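Side-chain contacts in uncharacterized protein (Capnocytophaga ochracea, PDB 4W9R), which is of unknown function but, as a putative esterase of the alpha/beta-hydrolase clan, may hydrolyse ester bonds: residues I21-P26 with G109-A114; Y56-Q59 with P64-I67; I6-S11 with V104-G109; F98-L103 with K138-M143. One frame throughout, in Å; residues are numbered along the deposited sequence.

Overall arrangement
The four contacts illustrate how an alpha/beta fold secures the helices and loops lying against its mixed sheet. Helix 91-110 serves interactions 1, 3 and 4, supplying 98-103, 104-109 and, from its end onward, 109-114. The centres of interactions 1 and 3 are about 8 Å apart, since strands 5-12 and 17-24 are antiparallel neighbours; interaction 4 lies about 13 Å from interaction 3, centre to centre, back along the helix. Interaction 2, its centre about 13 Å from that of interaction 1, which it touches, belongs to the connection from helix 43-59 to strand 67-71. Interactions 1 and 3 tie the N-terminal strands to residues 80 to 95 positions later, while interaction 4 joins the helix to a loop 35 residues on.

Interaction 1: residues I21-P26 with G109-A114; sequences IGIYKP and GKYPIA
The CA atoms of K25 and Y111, 9.6 Å apart, mark the nearest approach of two backbones that are both leaving regular structure, one past the end of strand 17-24 and the other past helix 91-110. Side chains alone span the gap. This is helix-to-sheet packing of the alpha/beta fold, made by the residue just after the helix. Y111, the first residue to abandon helical geometry, supplies the central group: its CG stands anti to the carbonyl carbon (chi1 -53°), which carries the ring across to the strand. I23 comes from the opposite direction. Its CD1 reaches the edge of the ring, near its plane, at 3.9 Å from Y111 OH and 4.2 Å from Y111 CE2. K25 behaves differently, its chain crossing the tyrosine at about a right angle, with K25 CD 3.4 Å from Y111 CE1. No hydrogen bond crosses the contact; K25 meets the ring through this aliphatic carbon. K110 adds its CB over one face of the Y111 ring, offset toward the rim. Two ammonium groups share the neighbourhood, K25 NZ and K110 NZ being 6.9 Å apart, while K25 also makes a cation-pi contact with Y29. In the wider fold I23 packs on I107 of helix 91-110 and pairs its backbone with I6 on strand 5-12, whereas Y111 rests on Y29 and on I67 of strand 67-71.

Interaction 2: residues Y56-Q59 with P64-I67; sequences YYEQ and PKCI
E58 and K65 face each other across the turn from helix to strand in a beta-alpha-beta crossover, in which strand 35-40 leads into helix 43-59 and the chain returns as strand 67-71, parallel to the first. The CA atoms of E58 and P64 are 5.8 Å apart, the nearest approach of the two backbones. The glutamate starts with CG anti to its backbone nitrogen and then bends at chi2 (-87°), which turns the carboxylate toward the lysine, whose chain it crosses at a slant. K65 stays extended until its last bond, where chi4 turns to -61° and brings the ammonium back to the acid. The resulting salt bridge, K65 NZ to E58 OE2 at 3.3 Å, includes only a weak hydrogen bond. The aliphatic parts of the two chains also meet, E58 CG lying 3.9 Å from K65 CG. E58 CG also approaches P64 C at 4.2 Å, so the proline takes part through its backbone, its own CB pointing away from the helix. A second acid, E27, forms a long, weak ion pair with K65 and may share its charge. On the helix, Y56 OH is hydrogen-bonded to N218 O of the second subunit. Beyond the contact Y57 packs on helix 217-232 of its own chain, K65 touches Y35 of strand 35-40, and I67 begins the backbone pairing of strand 67-71 with that strand.

Interaction 3: residues I6-S11 with V104-G109; sequences ISETFS and VPYIQG
In E8 the CG sits between the backbone nitrogen and the carbonyl carbon (chi1 70°) with the chain extended beyond it, whereas F10 and Y106 both send CG anti to the backbone nitrogen; together these choices bring the three side chains into one cluster. The setting is the outer antiparallel pair of an alpha/beta sheet, where strand 5-12, the outermost strand on this side within the chain, is met by helix 91-110. Residues two apart on a strand project to the same side, and E8 and F10 use this to grip one tyrosine at two places. F10 takes the part of the ring nearest the helix. It makes a T-shaped (edge-to-face) pair, the edge of F10 directed at a face of Y106, with centroids 5.1 Å apart and planes at 65°. The point of approach is F10 CE2, 3.5 Å from Y106 CG and 3.6 Å from Y106 CB, so the phenylalanine sits near the root of the tyrosine side chain and not over its hydroxyl. That far end belongs to E8, which arrives from the opposite direction. One face is thus packed by F10 while the phenol group is held by a polar bond, which probably limits how far the ring can turn. E8 itself lies against I21 and I23 of strand 17-24. Y106 OH donates to E8 OE2 at 2.9 Å, meeting that oxygen on its syn side, 28° out of the carboxylate plane.

Interaction 4: residues F98-L103 with K138-M143; sequences FVSAEL and KPTFNM
V99 and F141 make the apolar half of this contact, their side chains crossing at about a right angle. V99 CG1, the methyl anti to the backbone nitrogen, meets the ring at its edge and in its plane, 3.6 Å from F141 CZ and 3.9 Å from F141 CE2. Beside them S100 OG and T140 OG1 lie 3.9 Å apart, with no hydrogen bond between them. The threonine has a second role: its CG2 sits 3.9 Å above the plane of the adjoining F141 ring, over its centre, a CH-pi-like arrangement that covers one face while the valine holds the edge. In the alpha/beta fold this joins helix 91-110 to the loop that enters strand 143-149, and the helix widens here into a pi-type turn, with L103 N bonded to F98 O at 2.9 Å. Farther out, Y132 packs edge-to-face with F141 and touches both V99 and S100. The loop backbone is held in turn by K117, whose NZ bonds to T140 O, and by backbone pairing of N142 with K117 and F172.

Interaction 1: residues I21-P26 with G109-A114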
loop_
_atom_site.group_PDB
_atom_site.type_symbol
_atom_site.label_atom_id
_atom_site.label_comp_id
_atom_site.label_asym_id
_atom_site.label_seq_id
_atom_site.Cartn_x
_atom_site.Cartn_y
_atom_site.Cartn_z
ATOM N N ILE B 21 -9.536 -9.356 18.651
ATOM C CA ILE B 21 -8.206 -9.110 18.110
ATOM C C ILE B 21 -7.917 -10.148 17.042
ATOM O O ILE B 21 -8.651 -11.125 16.902
ATOM C CB ILE B 21 -7.100 -9.174 19.189
ATOM C CG1 ILE B 21 -6.993 -10.588 19.764
ATOM C CG2 ILE B 21 -7.348 -8.148 20.285
ATOM C CD1 ILE B 21 -5.867 -10.755 20.760
ATOM N N GLY B 22 -6.842 -9.948 16.294
ATOM C CA GLY B 22 -6.429 -10.961 15.349
ATOM C C GLY B 22 -4.927 -10.958 15.204
ATOM O O GLY B 22 -4.262 -9.950 15.449
ATOM N N ILE B 23 -4.396 -12.100 14.781
ATOM C CA ILE B 23 -2.964 -12.341 14.838
ATOM C C ILE B 23 -2.447 -12.911 13.533
ATOM O O ILE B 23 -2.941 -13.930 13.049
ATOM C CB ILE B 23 -2.600 -13.316 15.976
ATOM C CG1 ILE B 23 -3.085 -12.785 17.326
ATOM C CG2 ILE B 23 -1.098 -13.560 16.007
ATOM C CD1 ILE B 23 -2.814 -13.724 18.480
ATOM N N TYR B 24 -1.450 -12.246 12.964
ATOM C CA TYR B 24 -0.764 -12.788 11.809
ATOM C C TYR B 24 0.554 -13.416 12.234
ATOM O O TYR B 24 1.372 -12.780 12.901
ATOM C CB TYR B 24 -0.513 -11.710 10.753
ATOM C CG TYR B 24 0.466 -12.157 9.692
ATOM C CD1 TYR B 24 0.086 -13.064 8.711
ATOM C CD2 TYR B 24 1.775 -11.695 9.687
ATOM C CE1 TYR B 24 0.981 -13.488 7.749
ATOM C CE2 TYR B 24 2.674 -12.113 8.728
ATOM C CZ TYR B 24 2.272 -13.009 7.762
ATOM O OH TYR B 24 3.166 -13.431 6.804
ATOM N N LYS B 25 0.756 -14.666 11.838
ATOM C CA LYS B 25 2.035 -15.335 12.032
ATOM C C LYS B 25 2.629 -15.639 10.670
ATOM O O LYS B 25 1.891 -15.892 9.718
ATOM C CB LYS B 25 1.875 -16.623 12.840
ATOM C CG LYS B 25 1.438 -16.418 14.275
ATOM C CD LYS B 25 1.498 -17.725 15.046
ATOM C CE LYS B 25 0.605 -18.784 14.420
ATOM N NZ LYS B 25 0.668 -20.069 15.169
ATOM N N PRO B 26 3.963 -15.617 10.567
ATOM C CA PRO B 26 4.616 -15.874 9.280
ATOM C C PRO B 26 4.342 -17.279 8.754
ATOM O O PRO B 26 3.671 -18.071 9.414
ATOM C CB PRO B 26 6.101 -15.688 9.598
ATOM C CG PRO B 26 6.117 -14.780 10.787
ATOM C CD PRO B 26 4.922 -15.178 11.596
ATOM N N GLY B 109 4.174 -13.646 25.753
ATOM C CA GLY B 109 4.118 -14.930 26.425
ATOM C C GLY B 109 3.815 -16.067 25.469
ATOM O O GLY B 109 4.328 -17.174 25.626
ATOM N N LYS B 110 2.970 -15.792 24.481
ATOM C CA LYS B 110 2.544 -16.808 23.522
ATOM C C LYS B 110 3.550 -17.024 22.390
ATOM O O LYS B 110 3.554 -18.076 21.750
ATOM C CB LYS B 110 1.182 -16.427 22.934
ATOM C CG LYS B 110 0.192 -17.577 22.837
ATOM C CD LYS B 110 -1.153 -17.101 22.305
ATOM C CE LYS B 110 -2.196 -18.206 22.361
ATOM N NZ LYS B 110 -1.785 -19.402 21.574
ATOM N N TYR B 111 4.408 -16.035 22.155
ATOM C CA TYR B 111 5.323 -16.072 21.015
ATOM C C TYR B 111 6.692 -15.488 21.358
ATOM O O TYR B 111 6.806 -14.645 22.247
ATOM C CB TYR B 111 4.733 -15.306 19.825
ATOM C CG TYR B 111 3.336 -15.727 19.433
ATOM C CD1 TYR B 111 3.106 -16.942 18.804
ATOM C CD2 TYR B 111 2.248 -14.901 19.679
ATOM C CE1 TYR B 111 1.831 -17.329 18.441
ATOM C CE2 TYR B 111 0.968 -15.279 19.318
ATOM C CZ TYR B 111 0.766 -16.493 18.698
ATOM O OH TYR B 111 -0.506 -16.874 18.337
ATOM N N PRO B 112 7.738 -15.932 20.644
ATOM C CA PRO B 112 9.081 -15.369 20.823
ATOM C C PRO B 112 9.215 -13.995 20.172
ATOM O O PRO B 112 9.714 -13.884 19.053
ATOM C CB PRO B 112 9.985 -16.396 20.135
ATOM C CG PRO B 112 9.110 -17.037 19.115
ATOM C CD PRO B 112 7.739 -17.081 19.721
ATOM N N ILE B 113 8.756 -12.961 20.868
ATOM C CA ILE B 113 8.794 -11.602 20.340
ATOM C C ILE B 113 10.171 -10.968 20.509
ATOM O O ILE B 113 10.757 -11.014 21.590
ATOM C CB ILE B 113 7.737 -10.706 21.023
ATOM C CG1 ILE B 113 6.341 -11.314 20.870
ATOM C CG2 ILE B 113 7.775 -9.298 20.453
ATOM C CD1 ILE B 113 5.945 -11.588 19.434
ATOM N N ALA B 114 10.679 -10.368 19.436
ATOM C CA ALA B 114 11.978 -9.706 19.463
ATOM C C ALA B 114 11.913 -8.390 20.232
ATOM O O ALA B 114 10.858 -8.004 20.734
ATOM C CB ALA B 114 12.479 -9.466 18.046
#

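Interaction 2: residues Y56-Q59 with P64-I67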
loop_
_atom_site.group_PDB
_atom_site.type_symbol
_atom_site.label_atom_id
_atom_site.label_comp_id
_atom_site.label_asym_id
_atom_site.label_seq_id
_atom_site.Cartn_x
_atom_site.Cartn_y
_atom_site.Cartn_z
ATOM N N TYR B 56 4.974 -8.521 1.689
ATOM C CA TYR B 56 5.547 -7.994 0.459
ATOM C C TYR B 56 7.033 -7.693 0.634
ATOM O O TYR B 56 7.869 -8.181 -0.126
ATOM C CB TYR B 56 4.777 -6.739 0.040
ATOM C CG TYR B 56 5.346 -5.965 -1.128
ATOM C CD1 TYR B 56 4.991 -6.277 -2.434
ATOM C CD2 TYR B 56 6.202 -4.891 -0.921
ATOM C CE1 TYR B 56 5.493 -5.556 -3.501
ATOM C CE2 TYR B 56 6.710 -4.167 -1.979
ATOM C CZ TYR B 56 6.352 -4.502 -3.266
ATOM O OH TYR B 56 6.859 -3.777 -4.318
ATOM N N TYR B 57 7.353 -6.894 1.646
ATOM C CA TYR B 57 8.735 -6.531 1.937
ATOM C C TYR B 57 9.579 -7.742 2.322
ATOM O O TYR B 57 10.773 -7.793 2.030
ATOM C CB TYR B 57 8.783 -5.488 3.053
ATOM C CG TYR B 57 8.419 -4.091 2.604
ATOM C CD1 TYR B 57 8.902 -3.580 1.406
ATOM C CD2 TYR B 57 7.590 -3.285 3.374
ATOM C CE1 TYR B 57 8.574 -2.302 0.990
ATOM C CE2 TYR B 57 7.255 -2.006 2.966
ATOM C CZ TYR B 57 7.751 -1.520 1.773
ATOM O OH TYR B 57 7.424 -0.250 1.359
ATOM N N GLU B 58 8.955 -8.717 2.975
ATOM C CA GLU B 58 9.663 -9.919 3.401
ATOM C C GLU B 58 10.066 -10.772 2.199
ATOM O O GLU B 58 11.140 -11.375 2.191
ATOM C CB GLU B 58 8.803 -10.735 4.371
ATOM C CG GLU B 58 9.549 -11.845 5.104
ATOM C CD GLU B 58 9.590 -13.144 4.322
ATOM O OE1 GLU B 58 8.735 -13.329 3.428
ATOM O OE2 GLU B 58 10.474 -13.981 4.601
ATOM N N GLN B 59 9.207 -10.816 1.186
ATOM C CA GLN B 59 9.496 -11.586 -0.021
ATOM C C GLN B 59 10.669 -10.986 -0.791
ATOM O O GLN B 59 11.406 -11.702 -1.468
ATOM C CB GLN B 59 8.260 -11.666 -0.920
ATOM C CG GLN B 59 7.132 -12.514 -0.353
ATOM C CD GLN B 59 5.899 -12.516 -1.237
ATOM O OE1 GLN B 59 5.937 -12.052 -2.377
ATOM N NE2 GLN B 59 4.795 -13.037 -0.713
ATOM N N PRO B 64 12.433 -8.647 7.921
ATOM C CA PRO B 64 12.362 -9.951 8.583
ATOM C C PRO B 64 10.912 -10.388 8.746
ATOM O O PRO B 64 10.014 -9.554 8.627
ATOM C CB PRO B 64 13.016 -9.690 9.940
ATOM C CG PRO B 64 12.726 -8.252 10.207
ATOM C CD PRO B 64 12.791 -7.571 8.863
ATOM N N LYS B 65 10.683 -11.672 8.997
ATOM C CA LYS B 65 9.340 -12.147 9.301
ATOM C C LYS B 65 8.852 -11.501 10.594
ATOM O O LYS B 65 9.579 -11.452 11.586
ATOM C CB LYS B 65 9.313 -13.672 9.416
ATOM C CG LYS B 65 9.560 -14.403 8.106
ATOM C CD LYS B 65 9.604 -15.909 8.323
ATOM C CE LYS B 65 9.831 -16.654 7.019
ATOM N NZ LYS B 65 8.738 -16.403 6.039
ATOM N N CYS B 66 7.623 -10.998 10.577
ATOM C CA CYS B 66 7.075 -10.298 11.732
ATOM C C CYS B 66 5.730 -10.866 12.159
ATOM O O CYS B 66 5.032 -11.505 11.372
ATOM C CB CYS B 66 6.929 -8.804 11.431
ATOM S SG CYS B 66 8.493 -7.930 11.218
ATOM N N ILE B 67 5.377 -10.632 13.418
ATOM C CA ILE B 67 4.058 -10.985 13.921
ATOM C C ILE B 67 3.226 -9.718 14.067
ATOM O O ILE B 67 3.657 -8.752 14.697
ATOM C CB ILE B 67 4.139 -11.727 15.268
ATOM C CG1 ILE B 67 4.794 -13.097 15.076
ATOM C CG2 ILE B 67 2.756 -11.891 15.875
ATOM C CD1 ILE B 67 4.826 -13.941 16.328
#

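Interaction 3: residues I6-S11 with V104-G109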
loop_
_atom_site.group_PDB
_atom_site.type_symbol
_atom_site.label_atom_id
_atom_site.label_comp_id
_atom_site.label_asym_id
_atom_site.label_seq_id
_atom_site.Cartn_x
_atom_site.Cartn_y
_atom_site.Cartn_z
ATOM N N ILE B 6 -5.657 -14.935 12.179
ATOM C CA ILE B 6 -6.526 -15.698 13.066
ATOM C C ILE B 6 -7.217 -14.800 14.085
ATOM O O ILE B 6 -6.566 -14.138 14.893
ATOM C CB ILE B 6 -5.745 -16.793 13.810
ATOM C CG1 ILE B 6 -4.985 -17.670 12.815
ATOM C CG2 ILE B 6 -6.685 -17.628 14.664
ATOM C CD1 ILE B 6 -5.872 -18.332 11.783
ATOM N N SER B 7 -8.545 -14.791 14.044
ATOM C CA SER B 7 -9.332 -13.959 14.940
ATOM C C SER B 7 -9.603 -14.669 16.263
ATOM O O SER B 7 -9.926 -15.855 16.288
ATOM C CB SER B 7 -10.652 -13.565 14.275
ATOM O OG SER B 7 -11.392 -12.678 15.094
ATOM N N GLU B 8 -9.467 -13.933 17.359
ATOM C CA GLU B 8 -9.774 -14.460 18.682
ATOM C C GLU B 8 -10.198 -13.334 19.618
ATOM O O GLU B 8 -9.963 -12.160 19.337
ATOM C CB GLU B 8 -8.574 -15.213 19.263
ATOM C CG GLU B 8 -7.399 -14.330 19.650
ATOM C CD GLU B 8 -6.219 -15.128 20.178
ATOM O OE1 GLU B 8 -6.081 -16.311 19.802
ATOM O OE2 GLU B 8 -5.430 -14.574 20.973
ATOM N N THR B 9 -10.837 -13.694 20.724
ATOM C CA THR B 9 -11.239 -12.705 21.715
ATOM C C THR B 9 -10.251 -12.670 22.874
ATOM O O THR B 9 -9.798 -13.709 23.353
ATOM C CB THR B 9 -12.651 -12.982 22.261
ATOM O OG1 THR B 9 -12.722 -14.324 22.755
ATOM C CG2 THR B 9 -13.689 -12.796 21.165
ATOM N N PHE B 10 -9.912 -11.463 23.310
ATOM C CA PHE B 10 -9.031 -11.280 24.454
ATOM C C PHE B 10 -9.828 -10.714 25.618
ATOM O O PHE B 10 -10.508 -9.698 25.476
ATOM C CB PHE B 10 -7.866 -10.353 24.097
ATOM C CG PHE B 10 -6.893 -10.136 25.223
ATOM C CD1 PHE B 10 -7.039 -9.064 26.091
ATOM C CD2 PHE B 10 -5.824 -10.998 25.408
ATOM C CE1 PHE B 10 -6.144 -8.862 27.125
ATOM C CE2 PHE B 10 -4.926 -10.800 26.440
ATOM C CZ PHE B 10 -5.086 -9.731 27.299
ATOM N N SER B 11 -9.750 -11.374 26.769
ATOM C CA SER B 11 -10.450 -10.891 27.949
ATOM C C SER B 11 -9.589 -9.863 28.667
ATOM O O SER B 11 -8.488 -10.167 29.124
ATOM C CB SER B 11 -10.802 -12.047 28.887
ATOM O OG SER B 11 -11.738 -12.925 28.285
ATOM N N VAL B 104 0.175 -6.717 24.708
ATOM C CA VAL B 104 1.565 -6.969 24.337
ATOM C C VAL B 104 2.241 -8.051 25.201
ATOM O O VAL B 104 2.885 -8.947 24.652
ATOM C CB VAL B 104 2.400 -5.667 24.384
ATOM C CG1 VAL B 104 3.883 -5.970 24.239
ATOM C CG2 VAL B 104 1.941 -4.707 23.294
ATOM N N PRO B 105 2.099 -7.990 26.542
ATOM C CA PRO B 105 2.701 -9.083 27.320
ATOM C C PRO B 105 2.080 -10.443 27.013
ATOM O O PRO B 105 2.769 -11.461 27.092
ATOM C CB PRO B 105 2.424 -8.677 28.772
ATOM C CG PRO B 105 2.259 -7.202 28.724
ATOM C CD PRO B 105 1.558 -6.940 27.425
ATOM N N TYR B 106 0.796 -10.455 26.667
ATOM C CA TYR B 106 0.118 -11.688 26.281
ATOM C C TYR B 106 0.752 -12.292 25.037
ATOM O O TYR B 106 0.980 -13.499 24.968
ATOM C CB TYR B 106 -1.369 -11.432 26.042
ATOM C CG TYR B 106 -2.084 -12.553 25.321
ATOM C CD1 TYR B 106 -2.430 -13.723 25.983
ATOM C CD2 TYR B 106 -2.424 -12.434 23.978
ATOM C CE1 TYR B 106 -3.089 -14.749 25.326
ATOM C CE2 TYR B 106 -3.084 -13.453 23.314
ATOM C CZ TYR B 106 -3.413 -14.607 23.993
ATOM O OH TYR B 106 -4.069 -15.621 23.332
ATOM N N ILE B 107 1.031 -11.442 24.054
ATOM C CA ILE B 107 1.678 -11.883 22.827
ATOM C C ILE B 107 3.111 -12.327 23.110
ATOM O O ILE B 107 3.585 -13.316 22.553
ATOM C CB ILE B 107 1.676 -10.772 21.758
ATOM C CG1 ILE B 107 0.244 -10.341 21.449
ATOM C CG2 ILE B 107 2.358 -11.245 20.486
ATOM C CD1 ILE B 107 -0.626 -11.465 20.932
ATOM N N GLN B 108 3.791 -11.597 23.991
ATOM C CA GLN B 108 5.164 -11.927 24.359
ATOM C C GLN B 108 5.248 -13.274 25.066
ATOM O O GLN B 108 6.267 -13.959 24.997
ATOM C CB GLN B 108 5.758 -10.836 25.250
ATOM C CG GLN B 108 6.129 -9.564 24.512
ATOM C CD GLN B 108 6.579 -8.465 25.450
ATOM O OE1 GLN B 108 5.924 -8.185 26.456
ATOM N NE2 GLN B 108 7.703 -7.837 25.130
ATOM N N GLY B 109 4.174 -13.646 25.753
ATOM C CA GLY B 109 4.118 -14.930 26.425
ATOM C C GLY B 109 3.815 -16.067 25.469
ATOM O O GLY B 109 4.328 -17.174 25.626
#

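Interaction 4: residues F98-L103 with K138-M143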
loop_
_atom_site.group_PDB
_atom_site.type_symbol
_atom_site.label_atom_id
_atom_site.label_comp_id
_atom_site.label_asym_id
_atom_site.label_seq_id
_atom_site.Cartn_x
_atom_site.Cartn_y
_atom_site.Cartn_z
ATOM N N PHE B 98 -4.399 -1.046 28.286
ATOM C CA PHE B 98 -4.775 -2.378 27.818
ATOM C C PHE B 98 -3.776 -2.896 26.789
ATOM O O PHE B 98 -3.395 -4.065 26.815
ATOM C CB PHE B 98 -6.186 -2.363 27.224
ATOM C CG PHE B 98 -6.395 -3.368 26.123
ATOM C CD1 PHE B 98 -6.508 -4.719 26.410
ATOM C CD2 PHE B 98 -6.486 -2.958 24.801
ATOM C CE1 PHE B 98 -6.698 -5.644 25.399
ATOM C CE2 PHE B 98 -6.678 -3.878 23.785
ATOM C CZ PHE B 98 -6.785 -5.223 24.085
ATOM N N VAL B 99 -3.352 -2.017 25.887
ATOM C CA VAL B 99 -2.364 -2.378 24.877
ATOM C C VAL B 99 -1.011 -2.666 25.522
ATOM O O VAL B 99 -0.399 -3.702 25.268
ATOM C CB VAL B 99 -2.199 -1.263 23.826
ATOM C CG1 VAL B 99 -1.150 -1.653 22.795
ATOM C CG2 VAL B 99 -3.530 -0.962 23.153
ATOM N N SER B 100 -0.555 -1.740 26.362
ATOM C CA SER B 100 0.745 -1.853 27.018
ATOM C C SER B 100 0.839 -2.997 28.022
ATOM O O SER B 100 1.729 -3.840 27.933
ATOM C CB SER B 100 1.088 -0.546 27.737
ATOM O OG SER B 100 1.373 0.489 26.820
ATOM N N ALA B 101 -0.072 -3.006 28.990
ATOM C CA ALA B 101 0.052 -3.890 30.145
ATOM C C ALA B 101 -0.603 -5.259 29.973
ATOM O O ALA B 101 -0.373 -6.160 30.779
ATOM C CB ALA B 101 -0.519 -3.199 31.377
ATOM N N GLU B 102 -1.407 -5.427 28.929
ATOM C CA GLU B 102 -2.159 -6.668 28.764
ATOM C C GLU B 102 -1.888 -7.354 27.430
ATOM O O GLU B 102 -1.353 -8.463 27.394
ATOM C CB GLU B 102 -3.659 -6.405 28.914
ATOM C CG GLU B 102 -4.056 -5.816 30.256
ATOM C CD GLU B 102 -5.554 -5.623 30.387
ATOM O OE1 GLU B 102 -6.280 -5.924 29.417
ATOM O OE2 GLU B 102 -6.007 -5.175 31.461
ATOM N N LEU B 103 -2.271 -6.693 26.340
ATOM C CA LEU B 103 -2.173 -7.276 25.003
ATOM C C LEU B 103 -0.747 -7.672 24.630
ATOM O O LEU B 103 -0.492 -8.823 24.278
ATOM C CB LEU B 103 -2.722 -6.301 23.961
ATOM C CG LEU B 103 -2.744 -6.827 22.525
ATOM C CD1 LEU B 103 -3.586 -8.091 22.432
ATOM C CD2 LEU B 103 -3.262 -5.765 21.576
ATOM N N LYS B 138 9.739 2.202 30.665
ATOM C CA LYS B 138 10.588 1.693 29.595
ATOM C C LYS B 138 9.712 1.566 28.362
ATOM O O LYS B 138 8.562 1.142 28.469
ATOM C CB LYS B 138 11.202 0.336 29.965
ATOM C CG LYS B 138 11.952 -0.349 28.830
ATOM C CD LYS B 138 12.268 -1.804 29.140
ATOM C CE LYS B 138 12.963 -2.474 27.961
ATOM N NZ LYS B 138 13.192 -3.929 28.184
ATOM N N PRO B 139 10.245 1.945 27.189
ATOM C CA PRO B 139 9.390 1.982 26.000
ATOM C C PRO B 139 8.763 0.632 25.673
ATOM O O PRO B 139 9.458 -0.381 25.584
ATOM C CB PRO B 139 10.355 2.411 24.892
ATOM C CG PRO B 139 11.408 3.187 25.598
ATOM C CD PRO B 139 11.577 2.520 26.932
ATOM N N THR B 140 7.446 0.636 25.500
ATOM C CA THR B 140 6.735 -0.539 25.031
ATOM C C THR B 140 6.907 -0.622 23.525
ATOM O O THR B 140 7.144 -1.695 22.968
ATOM C CB THR B 140 5.240 -0.488 25.396
ATOM O OG1 THR B 140 5.094 -0.512 26.821
ATOM C CG2 THR B 140 4.501 -1.675 24.797
ATOM N N PHE B 141 6.807 0.532 22.873
ATOM C CA PHE B 141 6.948 0.603 21.429
ATOM C C PHE B 141 8.172 1.411 21.015
ATOM O O PHE B 141 8.337 2.563 21.413
ATOM C CB PHE B 141 5.684 1.194 20.802
ATOM C CG PHE B 141 4.450 0.377 21.054
ATOM C CD1 PHE B 141 4.322 -0.892 20.512
ATOM C CD2 PHE B 141 3.416 0.875 21.828
ATOM C CE1 PHE B 141 3.191 -1.648 20.740
ATOM C CE2 PHE B 141 2.280 0.124 22.059
ATOM C CZ PHE B 141 2.168 -1.139 21.514
ATOM N N ASN B 142 9.035 0.784 20.223
ATOM C CA ASN B 142 10.203 1.452 19.666
ATOM C C ASN B 142 9.880 2.052 18.309
ATOM O O ASN B 142 10.678 2.793 17.733
ATOM C CB ASN B 142 11.368 0.473 19.549
ATOM C CG ASN B 142 11.527 -0.382 20.784
ATOM O OD1 ASN B 142 11.293 -1.589 20.750
ATOM N ND2 ASN B 142 11.919 0.242 21.889
HETATM N N MSE B 143 8.697 1.717 17.805
HETATM C CA MSE B 143 8.231 2.205 16.517
HETATM C C MSE B 143 6.809 2.735 16.638
HETATM O O MSE B 143 5.899 2.011 17.042
HETATM C CB MSE B 143 8.297 1.096 15.467
HETATM C CG MSE B 143 7.893 1.538 14.068
HETATM SE SE MSE B 143 7.653 0.042 12.835
HETATM C CE MSE B 143 5.842 -0.495 13.322
#